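Molinate hydrolase (PDB 4UB9) is a zinc-binding amidohydrolase, named for hydrolysing the thiocarbamate herbicide molinate and probably acting on carbon-nitrogen bonds other than peptide bonds. Local coordinates at residues Gly276-Thr281 and Ala429-Asp434. Residues are numbered along the deposited sequence; the frame is centred on the assembly and turned at random.
Sequences GVPLLT and AYRKFD
L280 and P278, which both point their CB atoms at 429-434, meet Y430 and R431 at the entry to strand 279-282, one of the parallel strands in this TIM-barrel-like amidohydrolase fold. The tight part is the buried end. Here the side chains of L280 and Y430 cross at about a right angle: L280 CD1 packs 3.8 Å from Y430 CE1, and L280 CD2 sits 3.4 Å from Y430 OH. With its CG anti to the carbonyl carbon (chi1 -76°), Y430 sends the ring inward from the end of helix 424-429. There the hydroxyl hydrogen-bonds G96 O, and the ring stacks with F142 and meets F238. Replacing Y430 by alanine is likely to leave a gap beside L280 and G96 O without its hydroxyl partner. L280 lies two residues before the zinc ligand H282 on the strand, its side chain about 10 Å from the bound zinc ion. P278 links the two halves, its CG resting 3.6 Å from Y430 O. The other side is looser and opens to solvent at G276 and R431, each closing a helix with a Schellman motif. The R431 chain bends at chi3 (-60°), bringing its guanidinium back over the proline; NH1 makes a salt bridge to D298, whose other carboxylate oxygen accepts a hydrogen bond from L279 N. R431 NH2 lies 3.5 Å from V277 C, and G276 O approaches the guanidinium edge. One face of that group is occupied by P278 CG, 4.0 Å above the plane and over its centre.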
loop_
_atom_site.group_PDB
_atom_site.type_symbol
_atom_site.label_atom_id
_atom_site.label_comp_id
_atom_site.label_asym_id
_atom_site.label_seq_id
_atom_site.Cartn_x
_atom_site.Cartn_y
_atom_site.Cartn_z
ATOM N N GLY A 276 -17.642 -24.709 32.967
ATOM C CA GLY A 276 -16.696 -25.603 33.640
ATOM C C GLY A 276 -15.464 -26.031 32.824
ATOM O O GLY A 276 -14.972 -27.120 33.000
ATOM N N VAL A 277 -15.022 -25.198 31.896
ATOM C CA VAL A 277 -13.831 -25.485 31.094
ATOM C C VAL A 277 -12.773 -24.476 31.448
ATOM O O VAL A 277 -13.085 -23.408 31.942
ATOM C CB VAL A 277 -14.088 -25.430 29.569
ATOM C CG1 VAL A 277 -15.188 -26.407 29.175
ATOM C CG2 VAL A 277 -14.433 -24.019 29.096
ATOM N N PRO A 278 -11.513 -24.803 31.207
ATOM C CA PRO A 278 -10.478 -23.867 31.629
ATOM C C PRO A 278 -10.516 -22.582 30.835
ATOM O O PRO A 278 -10.973 -22.544 29.682
ATOM C CB PRO A 278 -9.193 -24.595 31.299
ATOM C CG PRO A 278 -9.565 -26.018 31.354
ATOM C CD PRO A 278 -10.949 -26.095 30.799
ATOM N N LEU A 279 -10.051 -21.549 31.492
ATOM C CA LEU A 279 -10.061 -20.199 30.954
ATOM C C LEU A 279 -8.655 -19.770 30.600
ATOM O O LEU A 279 -7.770 -19.753 31.477
ATOM C CB LEU A 279 -10.590 -19.215 31.997
ATOM C CG LEU A 279 -10.347 -17.737 31.681
ATOM C CD1 LEU A 279 -11.247 -17.295 30.535
ATOM C CD2 LEU A 279 -10.609 -16.881 32.909
ATOM N N LEU A 280 -8.473 -19.407 29.328
ATOM C CA LEU A 280 -7.208 -18.882 28.827
ATOM C C LEU A 280 -7.321 -17.439 28.455
ATOM O O LEU A 280 -8.378 -16.977 28.094
ATOM C CB LEU A 280 -6.733 -19.638 27.589
ATOM C CG LEU A 280 -5.872 -20.896 27.816
ATOM C CD1 LEU A 280 -6.636 -21.935 28.611
ATOM C CD2 LEU A 280 -5.540 -21.480 26.483
ATOM N N THR A 281 -6.213 -16.727 28.520
ATOM C CA THR A 281 -6.156 -15.333 28.157
ATOM C C THR A 281 -5.068 -15.049 27.140
ATOM O O THR A 281 -4.063 -15.698 27.103
ATOM C CB THR A 281 -5.921 -14.432 29.377
ATOM O OG1 THR A 281 -4.736 -14.831 30.042
ATOM C CG2 THR A 281 -7.063 -14.524 30.341
ATOM N N ALA A 429 -2.392 -27.143 34.114
ATOM C CA ALA A 429 -3.052 -25.918 33.725
ATOM C C ALA A 429 -4.396 -26.169 33.056
ATOM O O ALA A 429 -5.387 -25.462 33.313
ATOM C CB ALA A 429 -2.188 -25.088 32.801
ATOM N N TYR A 430 -4.414 -27.171 32.198
ATOM C CA TYR A 430 -5.600 -27.513 31.413
ATOM C C TYR A 430 -6.515 -28.527 32.129
ATOM O O TYR A 430 -7.528 -28.989 31.590
ATOM C CB TYR A 430 -5.193 -28.019 30.043
ATOM C CG TYR A 430 -4.732 -26.974 29.018
ATOM C CD1 TYR A 430 -5.653 -26.204 28.320
ATOM C CD2 TYR A 430 -3.390 -26.809 28.700
ATOM C CE1 TYR A 430 -5.249 -25.267 27.385
ATOM C CE2 TYR A 430 -2.975 -25.861 27.763
ATOM C CZ TYR A 430 -3.904 -25.107 27.090
ATOM O OH TYR A 430 -3.513 -24.207 26.146
ATOM N N ARG A 431 -6.128 -28.873 33.352
ATOM C CA ARG A 431 -6.932 -29.790 34.230
ATOM C C ARG A 431 -7.084 -31.172 33.597
ATOM O O ARG A 431 -8.151 -31.743 33.564
ATOM C CB ARG A 431 -8.268 -29.129 34.629
ATOM C CG ARG A 431 -8.014 -27.766 35.305
ATOM C CD ARG A 431 -9.111 -27.251 36.224
ATOM N NE ARG A 431 -10.380 -27.087 35.507
ATOM C CZ ARG A 431 -10.994 -25.931 35.200
ATOM N NH1 ARG A 431 -10.498 -24.740 35.553
ATOM N NH2 ARG A 431 -12.132 -25.984 34.512
ATOM N N LYS A 432 -5.973 -31.658 33.049
ATOM C CA LYS A 432 -5.905 -32.970 32.432
ATOM C C LYS A 432 -4.865 -33.831 33.107
ATOM O O LYS A 432 -4.581 -34.924 32.633
ATOM C CB LYS A 432 -5.512 -32.889 30.975
ATOM C CG LYS A 432 -6.478 -32.132 30.082
ATOM C CD LYS A 432 -7.718 -32.939 29.847
ATOM C CE LYS A 432 -8.632 -32.143 28.966
ATOM N NZ LYS A 432 -9.840 -32.954 28.712
ATOM N N PHE A 433 -4.343 -33.382 34.227
ATOM C CA PHE A 433 -3.250 -34.106 34.901
ATOM C C PHE A 433 -3.674 -35.445 35.511
ATOM O O PHE A 433 -2.854 -36.311 35.740
ATOM C CB PHE A 433 -2.581 -33.243 35.963
ATOM C CG PHE A 433 -1.248 -33.773 36.418
ATOM C CD1 PHE A 433 -0.228 -34.016 35.511
ATOM C CD2 PHE A 433 -1.019 -34.060 37.784
ATOM C CE1 PHE A 433 1.000 -34.516 35.943
ATOM C CE2 PHE A 433 0.213 -34.534 38.223
ATOM C CZ PHE A 433 1.214 -34.795 37.304
ATOM N N ASP A 434 -4.960 -35.602 35.751
ATOM C CA ASP A 434 -5.527 -36.897 36.155
ATOM C C ASP A 434 -5.353 -37.953 35.051
ATOM O O ASP A 434 -5.298 -39.119 35.341
ATOM C CB ASP A 434 -7.006 -36.770 36.575
ATOM C CG ASP A 434 -7.893 -36.142 35.479
ATOM O OD1 ASP A 434 -7.409 -35.300 34.669
ATOM O OD2 ASP A 434 -9.091 -36.480 35.429
#